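DNA mismatch repair protein MutL (Aquifex aeolicus VF5, PDB 6LZJ) probably binds and hydrolyses ATP through a GHKL-type N-terminal domain and couples this ATPase cycle to the repair of mismatched DNA. Local coordinates at residues A30-V35 with K50-G55; R104-Q109 with M131-E136; K21-N26 with E90-I95; D60-V65 with E112-E117. All coordinates share one frame; numbering follows the deposited sequence.

Interaction 1 of 4, residues A30-V35 with K50-G55. With ACP (phosphomethylphosphonic acid adenylate ester), chain C.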
# COMPACT_ATOMS: atom_id res chain seq x y z
N ALA A 30 -7.52 5.07 8.92
CA ALA A 30 -8.84 4.84 9.47
C ALA A 30 -8.92 3.55 10.29
O ALA A 30 -10.03 3.05 10.52
CB ALA A 30 -9.88 4.83 8.37
N LYS A 31 -7.78 2.94 10.61
CA LYS A 31 -7.68 1.79 11.50
C LYS A 31 -8.30 0.54 10.91
O LYS A 31 -8.81 -0.32 11.63
CB LYS A 31 -8.30 2.09 12.87
CG LYS A 31 -7.58 3.19 13.63
CD LYS A 31 -8.39 3.59 14.86
CE LYS A 31 -8.16 2.64 16.02
NZ LYS A 31 -6.78 2.76 16.57
N ALA A 32 -8.28 0.45 9.58
CA ALA A 32 -8.72 -0.77 8.94
C ALA A 32 -7.84 -1.94 9.36
O ALA A 32 -6.63 -1.79 9.57
CB ALA A 32 -8.69 -0.58 7.42
N THR A 33 -8.47 -3.09 9.61
CA THR A 33 -7.74 -4.35 9.78
C THR A 33 -7.82 -5.24 8.56
O THR A 33 -7.19 -6.30 8.51
CB THR A 33 -8.26 -5.12 10.99
OG1 THR A 33 -9.65 -5.37 10.86
CG2 THR A 33 -8.02 -4.32 12.26
N LYS A 34 -8.59 -4.84 7.57
CA LYS A 34 -8.67 -5.59 6.33
C LYS A 34 -8.79 -4.56 5.23
O LYS A 34 -9.67 -3.69 5.27
CB LYS A 34 -9.90 -6.52 6.35
CG LYS A 34 -9.81 -7.66 7.38
CD LYS A 34 -11.09 -8.50 7.32
CE LYS A 34 -11.04 -9.72 8.26
NZ LYS A 34 -12.07 -10.73 7.89
N VAL A 35 -7.90 -4.68 4.24
CA VAL A 35 -7.81 -3.79 3.10
C VAL A 35 -7.85 -4.65 1.85
O VAL A 35 -7.02 -5.55 1.69
CB VAL A 35 -6.50 -2.97 3.12
CG1 VAL A 35 -6.39 -2.11 1.85
CG2 VAL A 35 -6.47 -2.02 4.33
N LYS A 50 -11.18 -1.14 -0.68
CA LYS A 50 -12.24 -1.38 0.29
C LYS A 50 -11.62 -1.69 1.62
O LYS A 50 -10.67 -2.48 1.72
CB LYS A 50 -13.13 -2.54 -0.13
CG LYS A 50 -14.21 -2.93 0.87
CD LYS A 50 -14.80 -4.23 0.31
CE LYS A 50 -16.11 -4.71 1.00
NZ LYS A 50 -15.77 -5.40 2.27
N ASP A 51 -12.17 -1.08 2.63
CA ASP A 51 -11.63 -1.31 3.95
C ASP A 51 -12.76 -1.46 4.95
O ASP A 51 -13.93 -1.10 4.71
CB ASP A 51 -10.63 -0.18 4.38
CG ASP A 51 -11.29 1.15 4.61
OD1 ASP A 51 -12.19 1.21 5.48
OD2 ASP A 51 -10.91 2.13 3.95
N ASN A 52 -12.38 -2.02 6.10
CA ASN A 52 -13.28 -2.18 7.23
C ASN A 52 -13.00 -1.20 8.36
O ASN A 52 -13.21 -1.55 9.52
CB ASN A 52 -13.28 -3.63 7.73
CG ASN A 52 -11.97 -4.02 8.32
OD1 ASN A 52 -10.98 -3.32 8.16
ND2 ASN A 52 -11.96 -5.15 9.03
N GLY A 53 -12.36 -0.06 8.08
CA GLY A 53 -12.15 0.94 9.12
C GLY A 53 -13.42 1.68 9.55
O GLY A 53 -14.53 1.30 9.17
N THR A 54 -13.25 2.76 10.30
CA THR A 54 -14.36 3.39 11.00
C THR A 54 -15.33 4.14 10.09
O THR A 54 -16.38 4.59 10.57
CB THR A 54 -13.84 4.34 12.08
OG1 THR A 54 -12.78 5.14 11.54
CG2 THR A 54 -13.31 3.53 13.25
N GLY A 55 -14.99 4.30 8.82
CA GLY A 55 -15.84 5.02 7.89
C GLY A 55 -15.87 6.52 8.08
O GLY A 55 -15.15 7.12 8.90
PG ACP C . -3.07 13.33 2.98
O1G ACP C . -3.73 12.18 2.32
O2G ACP C . -2.70 14.46 1.89
O3G ACP C . -1.79 12.90 3.88
PB ACP C . -5.78 13.25 4.16
O1B ACP C . -5.65 11.81 4.40
O2B ACP C . -6.42 13.96 5.46
C3B ACP C . -4.21 14.12 4.12
PA ACP C . -7.44 12.73 1.92
O1A ACP C . -6.52 11.56 1.65
O2A ACP C . -7.88 13.55 0.75
O3A ACP C . -6.66 13.75 2.92
O5' ACP C . -8.67 12.21 2.81
C5' ACP C . -9.46 13.27 3.35
C4' ACP C . -10.19 12.77 4.58
O4' ACP C . -11.12 11.76 4.19
C3' ACP C . -9.32 12.10 5.61
O3' ACP C . -8.74 13.05 6.51
C2' ACP C . -10.28 11.20 6.32
O2' ACP C . -10.98 12.00 7.31
C1' ACP C . -11.33 10.87 5.26
N9 ACP C . -11.08 9.53 4.69
C8 ACP C . -10.63 9.31 3.45
N7 ACP C . -10.55 7.98 3.21
C5 ACP C . -10.99 7.37 4.31
C6 ACP C . -11.20 5.97 4.71
N6 ACP C . -10.87 4.95 3.86
N1 ACP C . -11.68 5.74 5.94
C2 ACP C . -12.01 6.75 6.78
N3 ACP C . -11.85 8.04 6.51
C4 ACP C . -11.36 8.39 5.28
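Asn52 and Gly53, within the Asp-x-Gly-x-Gly adenine motif of the GHKL (Bergerat) ATPase fold, meet Ala30 to Lys34, which lead from helix 16-29 into the hairpin of strands 34-40 and 46-51. Three hydrogen bonds grip the Asn52 amide, two at OD1 and one at ND2. Its chi1 of 67° sets CG between the backbone N and the carbonyl carbon and turns the amide across the Thr33 side chain at about a right angle. OD1 accepts from Thr33 N at 2.9 Å, slightly tilted from the carbonyl plane, and from Lys34 N, which lies well above that plane. ND2 donates to Thr33 OG1 at 3.0 Å and rests against Lys34 CB. Without the amide, as with an alanine here, both N-H groups and the threonine hydroxyl would probably lose these mates. Asn52 N also bonds to Lys34 O at 3.3 Å, and Thr54 N to Ala30 O at 3.2 Å. Gly53 passes so close to Ala30 O that a beta carbon would clash. Asp51 packs CB on Ala32 CB at 3.6 Å. Its OD1 accepts from Gly53 N, making an Asx turn, while OD2, also bonded to Ser27 OG, accepts a hydrogen bond from ACP N6 at 2.8 Å.

Interaction 2 of 4, residues R104-Q109 with M131-E136; sequences RSRFFQ and MPVGTE. With ACP (phosphomethylphosphonic acid adenylate ester), chain C.
Arg104 pairs with Glu136 through backbone and side chain alike, in the antiparallel pairing of strands 100-106 and 134-140 of the GHKL-fold sheet. Two backbone bonds join this hydrogen-bonded pair, Arg104 N to Glu136 O at 2.9 Å being one. The two side chains run alongside each other on the same face. A bend at chi3 (69°) turns the guanidinium so that NH1 reaches Glu136 OE2 at 2.7 Å in a salt bridge. OE2 lies at the guanidinium edge, but NH1 comes from above the carboxylate plane, the two planes standing almost perpendicular. NH1 and NH2 also bridge to Glu138 and Glu115, so several carboxylates share this cation. Ser105, on the opposite face, donates OG to Thr135 OG1 at 2.8 Å; Thr135 turns its methyl CG2 to N6 of ACP, 3.6 Å away. Arg106 N bonds to Gly134 O at 2.9 Å, and Gly134 N answers to Arg106 O. The extended Arg106 side chain sends NH1 in its own plane to Met131 O at 2.6 Å, while Val133 CG2 covers one guanidinium face near the rim. Beyond the strand, Phe108 CB touches Val133 CG1 at 4.1 Å. Strands 100-106 and 134-140 are sheet neighbours: 113-119 flanks the first, where Ser105 pairs with Lys114, and 46-51 flanks the second, where Thr135 pairs with Asp51.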
# COMPACT_ATOMS: atom_id res chain seq x y z
N ARG A 104 -17.96 5.40 -1.36
CA ARG A 104 -19.06 5.10 -0.45
C ARG A 104 -18.48 4.81 0.93
O ARG A 104 -17.37 4.27 1.05
CB ARG A 104 -19.93 3.93 -0.98
CG ARG A 104 -19.23 2.57 -1.16
CD ARG A 104 -20.19 1.58 -1.78
NE ARG A 104 -20.43 2.00 -3.16
CZ ARG A 104 -19.71 1.59 -4.18
NH1 ARG A 104 -18.68 0.77 -3.98
NH2 ARG A 104 -19.99 2.02 -5.41
N SER A 105 -19.19 5.23 1.96
CA SER A 105 -18.71 4.98 3.31
C SER A 105 -19.85 4.86 4.30
O SER A 105 -20.83 5.60 4.23
CB SER A 105 -17.75 6.10 3.78
OG SER A 105 -17.15 5.66 4.99
N ARG A 106 -19.70 3.93 5.22
CA ARG A 106 -20.64 3.77 6.31
C ARG A 106 -19.88 3.98 7.61
O ARG A 106 -18.91 3.25 7.91
CB ARG A 106 -21.34 2.43 6.28
CG ARG A 106 -22.35 2.26 7.41
CD ARG A 106 -22.89 0.86 7.35
NE ARG A 106 -23.44 0.45 8.64
CZ ARG A 106 -23.92 -0.76 8.83
NH1 ARG A 106 -23.90 -1.61 7.81
NH2 ARG A 106 -24.39 -1.12 10.03
N PHE A 107 -20.30 4.99 8.35
CA PHE A 107 -19.68 5.35 9.61
C PHE A 107 -20.03 4.30 10.65
O PHE A 107 -21.15 3.76 10.67
CB PHE A 107 -20.19 6.74 9.98
CG PHE A 107 -19.44 7.42 11.09
CD1 PHE A 107 -18.08 7.63 11.01
CD2 PHE A 107 -20.14 7.95 12.14
CE1 PHE A 107 -17.41 8.29 12.02
CE2 PHE A 107 -19.49 8.62 13.17
CZ PHE A 107 -18.12 8.79 13.10
N PHE A 108 -19.07 3.99 11.53
CA PHE A 108 -19.31 2.96 12.52
C PHE A 108 -20.54 3.26 13.39
O PHE A 108 -21.12 2.33 13.94
CB PHE A 108 -18.07 2.78 13.39
CG PHE A 108 -17.83 3.90 14.37
CD1 PHE A 108 -17.12 5.03 13.99
CD2 PHE A 108 -18.30 3.81 15.67
CE1 PHE A 108 -16.88 6.06 14.87
CE2 PHE A 108 -18.06 4.84 16.59
CZ PHE A 108 -17.36 5.97 16.19
N GLN A 109 -20.98 4.53 13.47
CA GLN A 109 -22.17 4.87 14.24
C GLN A 109 -23.47 4.81 13.44
O GLN A 109 -24.54 4.98 14.03
CB GLN A 109 -22.02 6.28 14.85
CG GLN A 109 -20.78 6.44 15.70
CD GLN A 109 -20.72 7.72 16.51
OE1 GLN A 109 -21.18 8.78 16.08
NE2 GLN A 109 -20.13 7.63 17.70
N MET A 131 -24.43 -1.02 2.97
CA MET A 131 -23.08 -1.57 2.90
C MET A 131 -22.63 -1.96 4.29
O MET A 131 -23.24 -1.55 5.29
CB MET A 131 -22.10 -0.52 2.33
CG MET A 131 -22.29 0.89 2.91
SD MET A 131 -21.02 1.97 2.20
CE MET A 131 -21.61 3.56 1.91
N PRO A 132 -21.51 -2.68 4.41
CA PRO A 132 -20.88 -2.88 5.72
C PRO A 132 -20.21 -1.60 6.18
O PRO A 132 -19.88 -0.72 5.39
CB PRO A 132 -19.84 -3.98 5.47
CG PRO A 132 -20.23 -4.60 4.07
CD PRO A 132 -20.84 -3.45 3.34
N VAL A 133 -20.01 -1.50 7.50
CA VAL A 133 -19.18 -0.43 8.03
C VAL A 133 -17.82 -0.46 7.36
O VAL A 133 -17.21 -1.52 7.20
CB VAL A 133 -18.98 -0.56 9.55
CG1 VAL A 133 -17.98 0.51 9.99
CG2 VAL A 133 -20.25 -0.32 10.26
N GLY A 134 -17.39 0.69 6.88
CA GLY A 134 -16.09 0.86 6.27
C GLY A 134 -16.23 1.81 5.10
O GLY A 134 -17.23 2.51 4.95
N THR A 135 -15.23 1.80 4.21
CA THR A 135 -15.19 2.73 3.10
C THR A 135 -14.77 1.97 1.86
O THR A 135 -13.92 1.08 1.91
CB THR A 135 -14.19 3.88 3.37
OG1 THR A 135 -14.62 4.58 4.52
CG2 THR A 135 -14.11 4.83 2.23
N GLU A 136 -15.37 2.33 0.74
CA GLU A 136 -14.96 1.71 -0.51
C GLU A 136 -14.85 2.81 -1.56
O GLU A 136 -15.79 3.58 -1.76
CB GLU A 136 -15.98 0.65 -0.93
CG GLU A 136 -15.57 -0.04 -2.24
CD GLU A 136 -16.44 -1.27 -2.47
OE1 GLU A 136 -15.88 -2.35 -2.64
OE2 GLU A 136 -17.68 -1.12 -2.34
PG ACP C . -3.07 13.33 2.98
O1G ACP C . -3.73 12.18 2.32
O2G ACP C . -2.70 14.46 1.89
O3G ACP C . -1.79 12.90 3.88
PB ACP C . -5.78 13.25 4.16
O1B ACP C . -5.65 11.81 4.40
O2B ACP C . -6.42 13.96 5.46
C3B ACP C . -4.21 14.12 4.12
PA ACP C . -7.44 12.73 1.92
O1A ACP C . -6.52 11.56 1.65
O2A ACP C . -7.88 13.55 0.75
O3A ACP C . -6.66 13.75 2.92
O5' ACP C . -8.67 12.21 2.81
C5' ACP C . -9.46 13.27 3.35
C4' ACP C . -10.19 12.77 4.58
O4' ACP C . -11.12 11.76 4.19
C3' ACP C . -9.32 12.10 5.61
O3' ACP C . -8.74 13.05 6.51
C2' ACP C . -10.28 11.20 6.32
O2' ACP C . -10.98 12.00 7.31
C1' ACP C . -11.33 10.87 5.26
N9 ACP C . -11.08 9.53 4.69
C8 ACP C . -10.63 9.31 3.45
N7 ACP C . -10.55 7.98 3.21
C5 ACP C . -10.99 7.37 4.31
C6 ACP C . -11.20 5.97 4.71
N6 ACP C . -10.87 4.95 3.86
N1 ACP C . -11.68 5.74 5.94
C2 ACP C . -12.01 6.75 6.78
N3 ACP C . -11.85 8.04 6.51
C4 ACP C . -11.36 8.39 5.28

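Interaction 3 of 4, residues K21-N26 with E90-I95; sequences KELVEN and EALYSI. With ACP (phosphomethylphosphonic acid adenylate ester), chain C.
The phosphate site of the GHKL ATPase fold lies between two helices here: helix 16-29, with the family's Glu-x-x-x-Asn motif (Glu22 and Asn26), and helix 91-96, whose first turn follows the Gly-Phe-Arg-Gly-Glu sequence of MutL proteins. The axes of 21-26 and 91-95 approach to 10.6 Å and run roughly antiparallel, at 148°. Leu23, Leu92 and Ile95 make the apolar part of the contact. Leu23 CD2 meets Leu92 CD2 at 3.6 Å, the side chains crossing at about a right angle, and Ile95 CD1 lies on Glu22 CB. On the phosphate side, a bend at chi2 (-57°) brings Glu22 OE1 to the methyl of Ala91, 3.5 Å from CB. Asn26 CB abuts N7 of the adenine at 3.4 Å. Its amide faces the phosphates: ND2 is 3.0 Å from O1A, a modelled hydrogen bond, and reaches O1B more weakly. A magnesium ion about 2 Å from this side chain makes the modelled choice of amide O and N doubtful and metal coordination likely. Replacing the asparagine by an alanine would probably cost the magnesium ion one of its ligands. From the other helix, Leu92 N donates to O2A at 2.8 Å, almost straight at 171°. The alpha-phosphate thus sits at a helix N-terminus, whose dipole would probably help to offset its negative charge, a task the metal probably shares.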
# COMPACT_ATOMS: atom_id res chain seq x y z
N LYS A 21 -1.74 4.03 -3.55
CA LYS A 21 -1.01 4.44 -2.37
C LYS A 21 -1.88 5.33 -1.49
O LYS A 21 -1.96 5.15 -0.26
CB LYS A 21 0.29 5.17 -2.78
CG LYS A 21 1.23 5.47 -1.63
CD LYS A 21 1.67 6.91 -1.59
CE LYS A 21 0.76 7.71 -0.70
NZ LYS A 21 1.43 8.88 -0.04
N GLU A 22 -2.53 6.30 -2.10
CA GLU A 22 -3.30 7.26 -1.33
C GLU A 22 -4.50 6.61 -0.69
O GLU A 22 -4.82 6.87 0.48
CB GLU A 22 -3.73 8.42 -2.23
CG GLU A 22 -2.56 9.36 -2.67
CD GLU A 22 -1.77 10.00 -1.55
OE1 GLU A 22 -2.29 10.19 -0.43
OE2 GLU A 22 -0.58 10.32 -1.82
N LEU A 23 -5.15 5.73 -1.44
CA LEU A 23 -6.31 5.09 -0.84
C LEU A 23 -5.92 4.16 0.29
O LEU A 23 -6.58 4.13 1.33
CB LEU A 23 -7.06 4.33 -1.92
CG LEU A 23 -7.60 5.32 -2.95
CD1 LEU A 23 -8.41 4.51 -3.99
CD2 LEU A 23 -8.49 6.40 -2.38
N VAL A 24 -4.83 3.39 0.13
CA VAL A 24 -4.51 2.40 1.16
C VAL A 24 -4.02 3.14 2.39
O VAL A 24 -4.32 2.75 3.52
CB VAL A 24 -3.47 1.38 0.66
CG1 VAL A 24 -2.99 0.51 1.79
CG2 VAL A 24 -4.09 0.48 -0.45
N GLU A 25 -3.27 4.24 2.19
CA GLU A 25 -2.89 5.05 3.34
C GLU A 25 -4.11 5.49 4.14
O GLU A 25 -4.15 5.38 5.38
CB GLU A 25 -2.08 6.27 2.87
CG GLU A 25 -1.62 7.15 4.04
CD GLU A 25 -0.74 8.29 3.56
OE1 GLU A 25 -1.18 9.47 3.55
OE2 GLU A 25 0.39 7.97 3.17
N ASN A 26 -5.11 6.02 3.43
CA ASN A 26 -6.37 6.45 4.04
C ASN A 26 -7.05 5.31 4.81
O ASN A 26 -7.56 5.51 5.92
CB ASN A 26 -7.31 6.98 2.95
CG ASN A 26 -6.95 8.37 2.49
OD1 ASN A 26 -7.48 8.86 1.48
ND2 ASN A 26 -6.06 9.03 3.22
N GLU A 90 -6.23 18.25 -1.38
CA GLU A 90 -5.85 17.03 -0.68
C GLU A 90 -5.95 15.84 -1.63
O GLU A 90 -6.24 16.01 -2.80
CB GLU A 90 -6.73 16.81 0.55
CG GLU A 90 -6.45 17.77 1.69
CD GLU A 90 -5.36 17.28 2.63
OE1 GLU A 90 -4.39 16.65 2.15
OE2 GLU A 90 -5.48 17.50 3.86
N ALA A 91 -5.70 14.65 -1.10
CA ALA A 91 -5.47 13.50 -1.97
C ALA A 91 -6.75 13.10 -2.71
O ALA A 91 -6.70 12.87 -3.92
CB ALA A 91 -4.92 12.32 -1.16
N LEU A 92 -7.91 13.03 -2.02
CA LEU A 92 -9.11 12.54 -2.72
C LEU A 92 -9.58 13.51 -3.79
O LEU A 92 -10.04 13.09 -4.87
CB LEU A 92 -10.22 12.27 -1.72
CG LEU A 92 -10.01 10.98 -0.90
CD1 LEU A 92 -11.20 10.79 0.04
CD2 LEU A 92 -9.79 9.73 -1.78
N TYR A 93 -9.49 14.81 -3.49
CA TYR A 93 -9.82 15.83 -4.47
C TYR A 93 -8.96 15.68 -5.70
O TYR A 93 -9.45 15.72 -6.83
CB TYR A 93 -9.64 17.22 -3.85
CG TYR A 93 -9.80 18.32 -4.88
CD1 TYR A 93 -11.05 18.61 -5.42
CD2 TYR A 93 -8.70 19.02 -5.34
CE1 TYR A 93 -11.20 19.60 -6.38
CE2 TYR A 93 -8.84 20.02 -6.29
CZ TYR A 93 -10.09 20.30 -6.80
OH TYR A 93 -10.22 21.29 -7.75
N SER A 94 -7.66 15.50 -5.50
CA SER A 94 -6.74 15.37 -6.62
C SER A 94 -7.01 14.09 -7.40
O SER A 94 -6.89 14.07 -8.64
CB SER A 94 -5.31 15.44 -6.07
OG SER A 94 -4.45 14.63 -6.81
N ILE A 95 -7.43 13.02 -6.73
CA ILE A 95 -7.79 11.81 -7.44
C ILE A 95 -9.11 11.98 -8.20
O ILE A 95 -9.20 11.62 -9.38
CB ILE A 95 -7.85 10.62 -6.47
CG1 ILE A 95 -6.44 10.28 -5.94
CG2 ILE A 95 -8.45 9.43 -7.15
CD1 ILE A 95 -6.49 9.23 -4.82
PG ACP C . -3.07 13.33 2.98
O1G ACP C . -3.73 12.18 2.32
O2G ACP C . -2.70 14.46 1.89
O3G ACP C . -1.79 12.90 3.88
PB ACP C . -5.78 13.25 4.16
O1B ACP C . -5.65 11.81 4.40
O2B ACP C . -6.42 13.96 5.46
C3B ACP C . -4.21 14.12 4.12
PA ACP C . -7.44 12.73 1.92
O1A ACP C . -6.52 11.56 1.65
O2A ACP C . -7.88 13.55 0.75
O3A ACP C . -6.66 13.75 2.92
O5' ACP C . -8.67 12.21 2.81
C5' ACP C . -9.46 13.27 3.35
C4' ACP C . -10.19 12.77 4.58
O4' ACP C . -11.12 11.76 4.19
C3' ACP C . -9.32 12.10 5.61
O3' ACP C . -8.74 13.05 6.51
C2' ACP C . -10.28 11.20 6.32
O2' ACP C . -10.98 12.00 7.31
C1' ACP C . -11.33 10.87 5.26
N9 ACP C . -11.08 9.53 4.69
C8 ACP C . -10.63 9.31 3.45
N7 ACP C . -10.55 7.98 3.21
C5 ACP C . -10.99 7.37 4.31
C6 ACP C . -11.20 5.97 4.71
N6 ACP C . -10.87 4.95 3.86
N1 ACP C . -11.68 5.74 5.94
C2 ACP C . -12.01 6.75 6.78
N3 ACP C . -11.85 8.04 6.51
C4 ACP C . -11.36 8.39 5.28

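Interaction 4 of 4, residues D60-V65 with E112-E117; sequences DVEKVV and EGKEIE. With ACP (phosphomethylphosphonic acid adenylate ester), chain C.
Val61, Glu62 and Val65 pack against Lys114 and Ile116 of strand 113-119, largely through apolar contacts that lay helix 58-61 and the residues after it on the sheet of the GHKL ATPase domain, beside the nucleotide. Ile116 is the centre of these. Its CG2 touches Val61 CG1 at 3.8 Å and Val65 CG2 at 3.9 Å, and in both pairs the side chains slide past each other in opposite directions. With CG1 anti to the backbone N (chi1 -171°) and the chain extended, CD1 reaches past them to Glu62 CA at 3.8 Å and also meets the CG methylene of that glutamate. Val61 CB further rests on Lys114 CD at 4.1 Å, the lysine's CD lying by the valine while its charged end passes on.

The polar contacts lie beyond this apolar patch. Glu62 and Lys114 cross at about a right angle, and Glu62 OE2 to Lys114 NZ, at 3.7 Å, is a long salt bridge. A water bridges the two, 2.6 Å from Glu62 OE2 and accepting from Lys114 NZ at 3.0 Å and from Glu62 N. The ammonium group also donates to Pro58 O, so the lysine reaches both Pro58 and Glu62.

Val64 looks to the nucleotide instead, with CG1 3.3 Å from the ribose O4' of ACP. Residues 60-65 therefore form a layer between the ligand and the sheet: Val61 and Val65 also lean on Leu103 and Phe101 of strand 100-106, and Glu62 and Ile116 touch Thr126 of strand 122-129.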
# COMPACT_ATOMS: atom_id res chain seq x y z
N ASP A 60 -19.89 14.17 6.60
CA ASP A 60 -18.55 14.49 6.14
C ASP A 60 -18.20 13.95 4.75
O ASP A 60 -17.14 14.30 4.22
CB ASP A 60 -17.50 13.96 7.13
CG ASP A 60 -17.57 14.63 8.49
OD1 ASP A 60 -17.34 15.86 8.56
OD2 ASP A 60 -17.83 13.93 9.49
N VAL A 61 -19.07 13.13 4.15
CA VAL A 61 -18.73 12.46 2.89
C VAL A 61 -18.53 13.47 1.75
O VAL A 61 -17.60 13.35 0.95
CB VAL A 61 -19.80 11.41 2.54
CG1 VAL A 61 -19.65 10.94 1.07
CG2 VAL A 61 -19.72 10.26 3.52
N GLU A 62 -19.41 14.49 1.66
CA GLU A 62 -19.25 15.46 0.59
C GLU A 62 -18.01 16.33 0.79
O GLU A 62 -17.37 16.74 -0.18
CB GLU A 62 -20.49 16.34 0.48
CG GLU A 62 -21.67 15.67 -0.21
CD GLU A 62 -23.01 16.21 0.26
OE1 GLU A 62 -24.01 16.06 -0.48
OE2 GLU A 62 -23.08 16.79 1.36
N LYS A 63 -17.65 16.58 2.05
CA LYS A 63 -16.51 17.44 2.36
C LYS A 63 -15.21 16.85 1.83
O LYS A 63 -14.43 17.54 1.17
CB LYS A 63 -16.44 17.66 3.87
CG LYS A 63 -15.21 18.41 4.37
CD LYS A 63 -14.08 17.45 4.76
CE LYS A 63 -12.92 18.15 5.44
NZ LYS A 63 -11.75 17.24 5.59
N VAL A 64 -14.94 15.58 2.12
CA VAL A 64 -13.60 15.05 1.90
C VAL A 64 -13.25 14.93 0.42
O VAL A 64 -12.09 14.64 0.10
CB VAL A 64 -13.42 13.71 2.64
CG1 VAL A 64 -13.58 13.93 4.14
CG2 VAL A 64 -14.40 12.68 2.17
N VAL A 65 -14.21 15.14 -0.48
CA VAL A 65 -13.87 15.22 -1.90
C VAL A 65 -13.38 16.62 -2.27
O VAL A 65 -12.61 16.76 -3.22
CB VAL A 65 -15.07 14.77 -2.76
CG1 VAL A 65 -14.81 15.04 -4.24
CG2 VAL A 65 -15.33 13.29 -2.53
N GLU A 112 -26.63 2.94 7.73
CA GLU A 112 -26.48 2.98 6.29
C GLU A 112 -25.24 3.75 5.92
O GLU A 112 -24.75 4.59 6.67
CB GLU A 112 -27.62 3.68 5.53
CG GLU A 112 -28.93 3.78 6.20
CD GLU A 112 -29.94 4.38 5.26
OE1 GLU A 112 -31.06 3.83 5.20
OE2 GLU A 112 -29.60 5.37 4.56
N GLY A 113 -24.79 3.50 4.70
CA GLY A 113 -23.74 4.28 4.12
C GLY A 113 -24.25 5.36 3.18
O GLY A 113 -25.44 5.51 2.90
N LYS A 114 -23.30 6.14 2.71
CA LYS A 114 -23.56 7.21 1.76
C LYS A 114 -22.51 7.12 0.66
O LYS A 114 -21.34 6.88 0.95
CB LYS A 114 -23.51 8.57 2.47
CG LYS A 114 -23.85 9.70 1.61
CD LYS A 114 -23.83 10.99 2.41
CE LYS A 114 -24.26 12.18 1.60
NZ LYS A 114 -24.11 13.44 2.39
N GLU A 115 -22.93 7.37 -0.58
CA GLU A 115 -22.04 7.31 -1.75
C GLU A 115 -22.03 8.66 -2.45
O GLU A 115 -23.08 9.28 -2.64
CB GLU A 115 -22.52 6.21 -2.71
CG GLU A 115 -21.69 6.10 -3.97
CD GLU A 115 -22.30 5.13 -4.95
OE1 GLU A 115 -22.96 5.58 -5.91
OE2 GLU A 115 -22.17 3.92 -4.72
N ILE A 116 -20.83 9.17 -2.78
CA ILE A 116 -20.71 10.37 -3.59
C ILE A 116 -20.07 10.00 -4.93
O ILE A 116 -19.14 9.18 -5.00
CB ILE A 116 -19.90 11.46 -2.85
CG1 ILE A 116 -19.97 12.78 -3.61
CG2 ILE A 116 -18.46 11.01 -2.57
CD1 ILE A 116 -19.23 13.92 -2.91
N GLU A 117 -20.55 10.62 -5.99
CA GLU A 117 -20.05 10.30 -7.33
C GLU A 117 -19.55 11.60 -7.94
O GLU A 117 -20.23 12.62 -7.88
CB GLU A 117 -21.11 9.64 -8.21
CG GLU A 117 -20.49 9.03 -9.47
CD GLU A 117 -21.53 8.47 -10.45
OE1 GLU A 117 -22.73 8.46 -10.12
OE2 GLU A 117 -21.12 8.04 -11.55
PG ACP C . -3.07 13.33 2.98
O1G ACP C . -3.73 12.18 2.32
O2G ACP C . -2.70 14.46 1.89
O3G ACP C . -1.79 12.90 3.88
PB ACP C . -5.78 13.25 4.16
O1B ACP C . -5.65 11.81 4.40
O2B ACP C . -6.42 13.96 5.46
C3B ACP C . -4.21 14.12 4.12
PA ACP C . -7.44 12.73 1.92
O1A ACP C . -6.52 11.56 1.65
O2A ACP C . -7.88 13.55 0.75
O3A ACP C . -6.66 13.75 2.92
O5' ACP C . -8.67 12.21 2.81
C5' ACP C . -9.46 13.27 3.35
C4' ACP C . -10.19 12.77 4.58
O4' ACP C . -11.12 11.76 4.19
C3' ACP C . -9.32 12.10 5.61
O3' ACP C . -8.74 13.05 6.51
C2' ACP C . -10.28 11.20 6.32
O2' ACP C . -10.98 12.00 7.31
C1' ACP C . -11.33 10.87 5.26
N9 ACP C . -11.08 9.53 4.69
C8 ACP C . -10.63 9.31 3.45
N7 ACP C . -10.55 7.98 3.21
C5 ACP C . -10.99 7.37 4.31
C6 ACP C . -11.20 5.97 4.71
N6 ACP C . -10.87 4.95 3.86
N1 ACP C . -11.68 5.74 5.94
C2 ACP C . -12.01 6.75 6.78
N3 ACP C . -11.85 8.04 6.51
C4 ACP C . -11.36 8.39 5.28
O HOH W 1 -21.88 15.30 3.14

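All four contacts touch the same ACP molecule. Interactions 1 and 2 are partly buried strand-end contacts in one sheet, bound by backbone hydrogen bonds and polar side chains; they adjoin where Thr54 O meets Phe108 N. Interactions 3 and 4 are buried and mainly apolar, one between two helices at the phosphates, the other laying residues 60-65 on the sheet. Interactions 2 and 4 hold neighbouring strands of that sheet, 100-106 and 113-119, but the first works by strand pairing and charge, the second by aliphatic packing with one long salt bridge at its margin. Adenine is met by interactions 1, 2 and 3, ribose by interaction 4 and phosphate by interaction 3.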